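Local coordinates for protein glycerol-3-phosphate dehydrogenase [NAD(+)] (Dunaliella salina, PDB 6IUY) that probably interconverts dihydroxyacetone phosphate and sn-glycerol 3-phosphate with NAD(H), and joins this dehydrogenase to a phosphatase-like domain for direct production of glycerol, at residues K561-G564 and V565-S568; F40-R44 and T45-D49. All coordinates share one frame; numbering follows the deposited sequence.

Interaction 1: K561-G564 and V565-S568; sequences KLQG and VLTS. With NAD (nicotinamide-adenine-dinucleotide), chain C.
Thr567 and Gln563 meet in the first turn of helix 564-577, where one backbone oxygen takes two hydrogen bonds from a single residue. Gln563 O accepts Thr567 N at 3.0 Å, and Thr567 OG1 donates to the same Gln563 O at 2.6 Å; the two donors come from opposite faces of the carbonyl plane. The threonine hydroxyl gets there because OG1 stands anti to its own carbonyl carbon (chi1 -50°), which sets it beside the backbone N and within reach of the carbonyl one turn earlier. One residue on, Ser568 N bonds to Gly564 O at 2.8 Å, and the regular helical ladder is under way. Ahead of it the chain is still irregular, and a water links the loop to the helix, accepting from Leu566 N and donating weakly to Leu562 O. Apolar contact is modest: Leu562 CD2 lies 4.2 Å from Val565 CG2, with Phe549 of helix 549-556 against both side chains.

The cofactor is held from the loop side. Lys561 N donates to NAD O2A at 2.9 Å, an almost straight bond (176°) from the backbone to the diphosphate. Gln563 bends at chi2 and brings OE1 to the ribose, where NAD O3D donates to it at 3.0 Å; His353 also bonds OE1, while NE2 reaches Leu562 O and Gln354. With an alanine in place of Gln563, the ribose hydroxyl would probably lose its acceptor and His353 its amide partner. Both ends of the carboxamide are thus engaged, which fixes its flip and presents oxygen, not nitrogen, to the nicotinamide ribose.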
loop_
_atom_site.group_PDB
_atom_site.type_symbol
_atom_site.label_atom_id
_atom_site.label_comp_id
_atom_site.label_asym_id
_atom_site.label_seq_id
_atom_site.Cartn_x
_atom_site.Cartn_y
_atom_site.Cartn_z
ATOM N N LYS A 561 23.137 6.658 -15.678
ATOM C CA LYS A 561 22.494 5.626 -16.488
ATOM C C LYS A 561 20.970 5.567 -16.307
ATOM O O LYS A 561 20.447 5.467 -15.187
ATOM C CB LYS A 561 23.114 4.251 -16.166
ATOM C CG LYS A 561 24.630 4.178 -16.445
ATOM C CD LYS A 561 24.912 4.437 -17.921
ATOM C CE LYS A 561 26.410 4.471 -18.247
ATOM N NZ LYS A 561 26.644 4.756 -19.717
ATOM N N LEU A 562 20.278 5.632 -17.434
ATOM C CA LEU A 562 18.837 5.484 -17.518
ATOM C C LEU A 562 18.476 4.018 -17.284
ATOM O O LEU A 562 19.051 3.132 -17.924
ATOM C CB LEU A 562 18.353 5.950 -18.898
ATOM C CG LEU A 562 16.849 6.072 -19.149
ATOM C CD1 LEU A 562 16.251 7.208 -18.309
ATOM C CD2 LEU A 562 16.589 6.280 -20.627
ATOM N N GLN A 563 17.534 3.737 -16.386
ATOM C CA GLN A 563 17.273 2.338 -16.057
ATOM C C GLN A 563 15.889 1.832 -16.485
ATOM O O GLN A 563 15.703 0.625 -16.660
ATOM C CB GLN A 563 17.460 2.120 -14.560
ATOM C CG GLN A 563 18.844 2.454 -14.049
ATOM C CD GLN A 563 19.882 1.353 -14.354
ATOM O OE1 GLN A 563 20.153 0.493 -13.508
ATOM N NE2 GLN A 563 20.468 1.395 -15.552
ATOM N N GLY A 564 14.924 2.740 -16.665
ATOM C CA GLY A 564 13.546 2.343 -16.982
ATOM C C GLY A 564 13.254 1.702 -18.344
ATOM O O GLY A 564 12.395 0.812 -18.481
ATOM N N VAL A 565 13.960 2.136 -19.373
ATOM C CA VAL A 565 13.720 1.578 -20.698
ATOM C C VAL A 565 14.349 0.192 -20.821
ATOM O O VAL A 565 13.743 -0.724 -21.399
ATOM C CB VAL A 565 14.251 2.510 -21.796
ATOM C CG1 VAL A 565 14.271 1.796 -23.138
ATOM C CG2 VAL A 565 13.397 3.763 -21.849
ATOM N N LEU A 566 15.551 0.028 -20.264
ATOM C CA LEU A 566 16.148 -1.304 -20.124
ATOM C C LEU A 566 15.205 -2.222 -19.336
ATOM O O LEU A 566 14.996 -3.382 -19.698
ATOM C CB LEU A 566 17.510 -1.224 -19.422
ATOM C CG LEU A 566 18.657 -0.561 -20.196
ATOM C CD1 LEU A 566 19.868 -0.377 -19.286
ATOM C CD2 LEU A 566 19.028 -1.380 -21.404
ATOM N N THR A 567 14.623 -1.703 -18.263
ATOM C CA THR A 567 13.729 -2.533 -17.459
ATOM C C THR A 567 12.445 -2.825 -18.240
ATOM O O THR A 567 11.904 -3.912 -18.153
ATOM C CB THR A 567 13.390 -1.860 -16.114
ATOM O OG1 THR A 567 14.599 -1.438 -15.470
ATOM C CG2 THR A 567 12.615 -2.806 -15.192
ATOM N N SER A 568 11.962 -1.852 -19.010
ATOM C CA SER A 568 10.784 -2.077 -19.856
ATOM C C SER A 568 11.019 -3.256 -20.800
ATOM O O SER A 568 10.165 -4.145 -20.925
ATOM C CB SER A 568 10.444 -0.819 -20.674
ATOM O OG SER A 568 9.227 -0.980 -21.385
HETATM P PA NAD C . 24.720 6.308 -12.193
HETATM O O1A NAD C . 25.160 7.572 -11.577
HETATM O O2A NAD C . 23.335 6.366 -12.823
HETATM O O5B NAD C . 25.748 5.856 -13.373
HETATM C C5B NAD C . 27.109 6.312 -13.360
HETATM C C4B NAD C . 28.062 5.108 -13.155
HETATM O O4B NAD C . 28.023 4.330 -14.202
HETATM C C3B NAD C . 29.508 5.609 -13.099
HETATM O O3B NAD C . 30.011 5.619 -11.844
HETATM C C2B NAD C . 30.290 4.611 -13.976
HETATM O O2B NAD C . 31.528 4.204 -13.242
HETATM C C1B NAD C . 29.466 3.636 -14.148
HETATM N N9A NAD C . 29.758 2.983 -15.353
HETATM C C8A NAD C . 29.760 3.484 -16.610
HETATM N N7A NAD C . 30.106 2.478 -17.444
HETATM C C5A NAD C . 30.341 1.360 -16.707
HETATM C C6A NAD C . 30.737 0.078 -17.043
HETATM N N6A NAD C . 31.019 -0.408 -18.350
HETATM N N1A NAD C . 30.876 -0.853 -16.090
HETATM C C2A NAD C . 30.639 -0.522 -14.789
HETATM N N3A NAD C . 30.265 0.734 -14.453
HETATM C C4A NAD C . 30.117 1.670 -15.417
HETATM O O3 NAD C . 24.742 5.180 -11.051
HETATM P PN NAD C . 23.932 5.182 -9.667
HETATM O O1N NAD C . 23.238 6.513 -9.443
HETATM O O2N NAD C . 24.855 4.897 -8.504
HETATM O O5D NAD C . 22.798 4.092 -9.798
HETATM C C5D NAD C . 23.107 2.711 -9.831
HETATM C C4D NAD C . 21.872 1.957 -9.319
HETATM O O4D NAD C . 21.320 2.607 -8.312
HETATM C C3D NAD C . 20.833 1.923 -10.421
HETATM O O3D NAD C . 20.354 0.671 -10.528
HETATM C C2D NAD C . 19.715 2.896 -9.951
HETATM O O2D NAD C . 18.445 2.453 -10.585
HETATM C C1D NAD C . 19.744 2.789 -8.653
HETATM N N1N NAD C . 19.259 3.941 -7.920
HETATM C C2N NAD C . 19.587 5.234 -8.272
HETATM C C3N NAD C . 19.098 6.309 -7.532
HETATM C C7N NAD C . 19.466 7.742 -7.976
HETATM O O7N NAD C . 18.849 8.696 -7.545
HETATM N N7N NAD C . 20.564 7.918 -8.894
HETATM C C4N NAD C . 18.286 6.106 -6.436
HETATM C C5N NAD C . 17.978 4.811 -6.059
HETATM C C6N NAD C . 18.479 3.742 -6.803
HETATM O O HOH W 1 17.100 2.480 -19.630
#

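Interaction 2: F40-R44 and T45-D49; sequences FDVDR and TVTTD. With MG (magnesium ion), chain F.
With chi1 at 174°, the carboxylate of Asp41 is anti to its backbone nitrogen, and the side chain crosses that of Thr45 at about a right angle, Asp41 OD2 passing 3.3 Å from Thr45 CG2. That same OD2 binds magnesium at 2.1 Å. Asp43 gives the metal its main-chain oxygen, Asp43 O also at 2.1 Å, and Asp206 supplies a further ligand. The other carboxylate oxygen of Asp41 is in a salt bridge with Lys185, while the Asp43 side chain reaches the amide of Ser51.

Asp41, Asp43 and Thr45, just past the end of strand 37-40, match the DxDx(T/V) motif of haloacid dehalogenase-like phosphatases. The loop that carries them is folded round Val42 O, which accepts three successive amides: Thr45 N at 3.3 Å, Val46 N at 3.0 Å and Thr47 N at 3.1 Å. Thr45 N approaches from above the carbonyl plane, 48° out of it, whereas the other two are only moderately tilted. On the apolar side Val46 CG2 packs 3.8 Å from Phe40 CB. Val42 and Thr47 lie side by side, pointing the same way, and both touch Ile142 of helix 136-145; Thr47 OG1 is buried there without a polar partner, its neighbour being the methyl Val42 CG1.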
loop_
_atom_site.group_PDB
_atom_site.type_symbol
_atom_site.label_atom_id
_atom_site.label_comp_id
_atom_site.label_asym_id
_atom_site.label_seq_id
_atom_site.Cartn_x
_atom_site.Cartn_y
_atom_site.Cartn_z
ATOM N N PHE A 40 26.641 -14.322 30.706
ATOM C CA PHE A 40 27.744 -14.138 31.636
ATOM C C PHE A 40 27.359 -14.597 33.038
ATOM O O PHE A 40 26.290 -14.237 33.549
ATOM C CB PHE A 40 28.191 -12.673 31.691
ATOM C CG PHE A 40 28.984 -12.224 30.495
ATOM C CD1 PHE A 40 28.360 -11.981 29.279
ATOM C CD2 PHE A 40 30.348 -12.002 30.596
ATOM C CE1 PHE A 40 29.088 -11.556 28.178
ATOM C CE2 PHE A 40 31.085 -11.578 29.501
ATOM C CZ PHE A 40 30.457 -11.354 28.287
ATOM N N ASP A 41 28.236 -15.376 33.661
ATOM C CA ASP A 41 28.112 -15.648 35.085
ATOM C C ASP A 41 28.473 -14.361 35.790
ATOM O O ASP A 41 29.262 -13.587 35.263
ATOM C CB ASP A 41 29.027 -16.794 35.521
ATOM C CG ASP A 41 29.026 -17.009 37.033
ATOM O OD1 ASP A 41 27.944 -17.237 37.626
ATOM O OD2 ASP A 41 30.117 -16.927 37.623
ATOM N N VAL A 42 27.886 -14.109 36.959
ATOM C CA VAL A 42 28.201 -12.907 37.726
ATOM C C VAL A 42 29.487 -13.062 38.537
ATOM O O VAL A 42 30.501 -12.400 38.268
ATOM C CB VAL A 42 27.055 -12.546 38.684
ATOM C CG1 VAL A 42 27.493 -11.474 39.661
ATOM C CG2 VAL A 42 25.846 -12.081 37.902
ATOM N N ASP A 43 29.435 -13.964 39.516
ATOM C CA ASP A 43 30.518 -14.162 40.479
ATOM C C ASP A 43 31.853 -14.612 39.876
ATOM O O ASP A 43 32.008 -15.754 39.433
ATOM C CB ASP A 43 30.068 -15.165 41.541
ATOM C CG ASP A 43 28.906 -14.644 42.365
ATOM O OD1 ASP A 43 27.755 -15.075 42.127
ATOM O OD2 ASP A 43 29.147 -13.780 43.231
ATOM N N ARG A 44 32.801 -13.676 39.885
ATOM C CA ARG A 44 34.193 -13.854 39.449
ATOM C C ARG A 44 34.382 -13.932 37.931
ATOM O O ARG A 44 35.484 -14.239 37.458
ATOM C CB ARG A 44 34.813 -15.086 40.114
ATOM C CG ARG A 44 35.137 -14.872 41.586
ATOM C CD ARG A 44 35.813 -16.104 42.179
ATOM N NE ARG A 44 35.518 -16.282 43.600
ATOM C CZ ARG A 44 34.365 -16.758 44.064
ATOM N NH1 ARG A 44 33.394 -17.093 43.221
ATOM N NH2 ARG A 44 34.179 -16.892 45.371
ATOM N N THR A 45 33.334 -13.632 37.163
ATOM C CA THR A 45 33.522 -13.431 35.729
ATOM C C THR A 45 33.183 -11.987 35.366
ATOM O O THR A 45 33.890 -11.357 34.584
ATOM C CB THR A 45 32.674 -14.393 34.881
ATOM O OG1 THR A 45 31.406 -13.792 34.597
ATOM C CG2 THR A 45 32.486 -15.712 35.598
ATOM N N VAL A 46 32.118 -11.457 35.959
ATOM C CA VAL A 46 31.754 -10.052 35.779
ATOM C C VAL A 46 32.191 -9.206 36.967
ATOM O O VAL A 46 32.604 -8.055 36.810
ATOM C CB VAL A 46 30.230 -9.889 35.569
ATOM C CG1 VAL A 46 29.792 -8.463 35.845
ATOM C CG2 VAL A 46 29.844 -10.315 34.157
ATOM N N THR A 47 32.090 -9.776 38.163
ATOM C CA THR A 47 32.537 -9.084 39.363
ATOM C C THR A 47 33.924 -9.573 39.800
ATOM O O THR A 47 34.249 -10.762 39.673
ATOM C CB THR A 47 31.536 -9.272 40.529
ATOM O OG1 THR A 47 30.212 -8.976 40.076
ATOM C CG2 THR A 47 31.894 -8.373 41.704
ATOM N N THR A 48 34.733 -8.645 40.307
ATOM C CA THR A 48 36.046 -8.958 40.873
ATOM C C THR A 48 35.909 -9.925 42.047
ATOM O O THR A 48 36.552 -10.974 42.088
ATOM C CB THR A 48 36.766 -7.684 41.364
ATOM O OG1 THR A 48 35.938 -7.009 42.321
ATOM C CG2 THR A 48 37.053 -6.737 40.208
ATOM N N ASP A 49 35.054 -9.551 42.994
ATOM C CA ASP A 49 34.830 -10.320 44.211
ATOM C C ASP A 49 33.527 -11.103 44.144
ATOM O O ASP A 49 32.539 -10.626 43.587
ATOM C CB ASP A 49 34.797 -9.393 45.434
ATOM C CG ASP A 49 36.051 -8.546 45.569
ATOM O OD1 ASP A 49 37.159 -9.085 45.355
ATOM O OD2 ASP A 49 35.928 -7.341 45.896
HETATM MG MG MG F . 31.282 -17.716 39.242
#

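In the fold
Interaction 2 comes first along the chain, in the haloacid dehalogenase-like part, where its loop follows strand 37-40 of the six-stranded parallel sheet. Interaction 1 lies far later, in the C-terminal dehydrogenase region, at the start of helix 564-577. The centres of interactions 1 and 2 are about 60 Å apart and the nearest atoms of interactions 1 and 2 about 44 Å, on opposite sides of the chain's centre, and they share no helix or sheet. One loop handles magnesium and the other NAD, close to bound dihydroxyacetone phosphate. Such a layout is consistent with a di-domain enzyme that makes glycerol directly: within one chain, glycerol 3-phosphate would probably have to leave the NAD site before reaching the magnesium site.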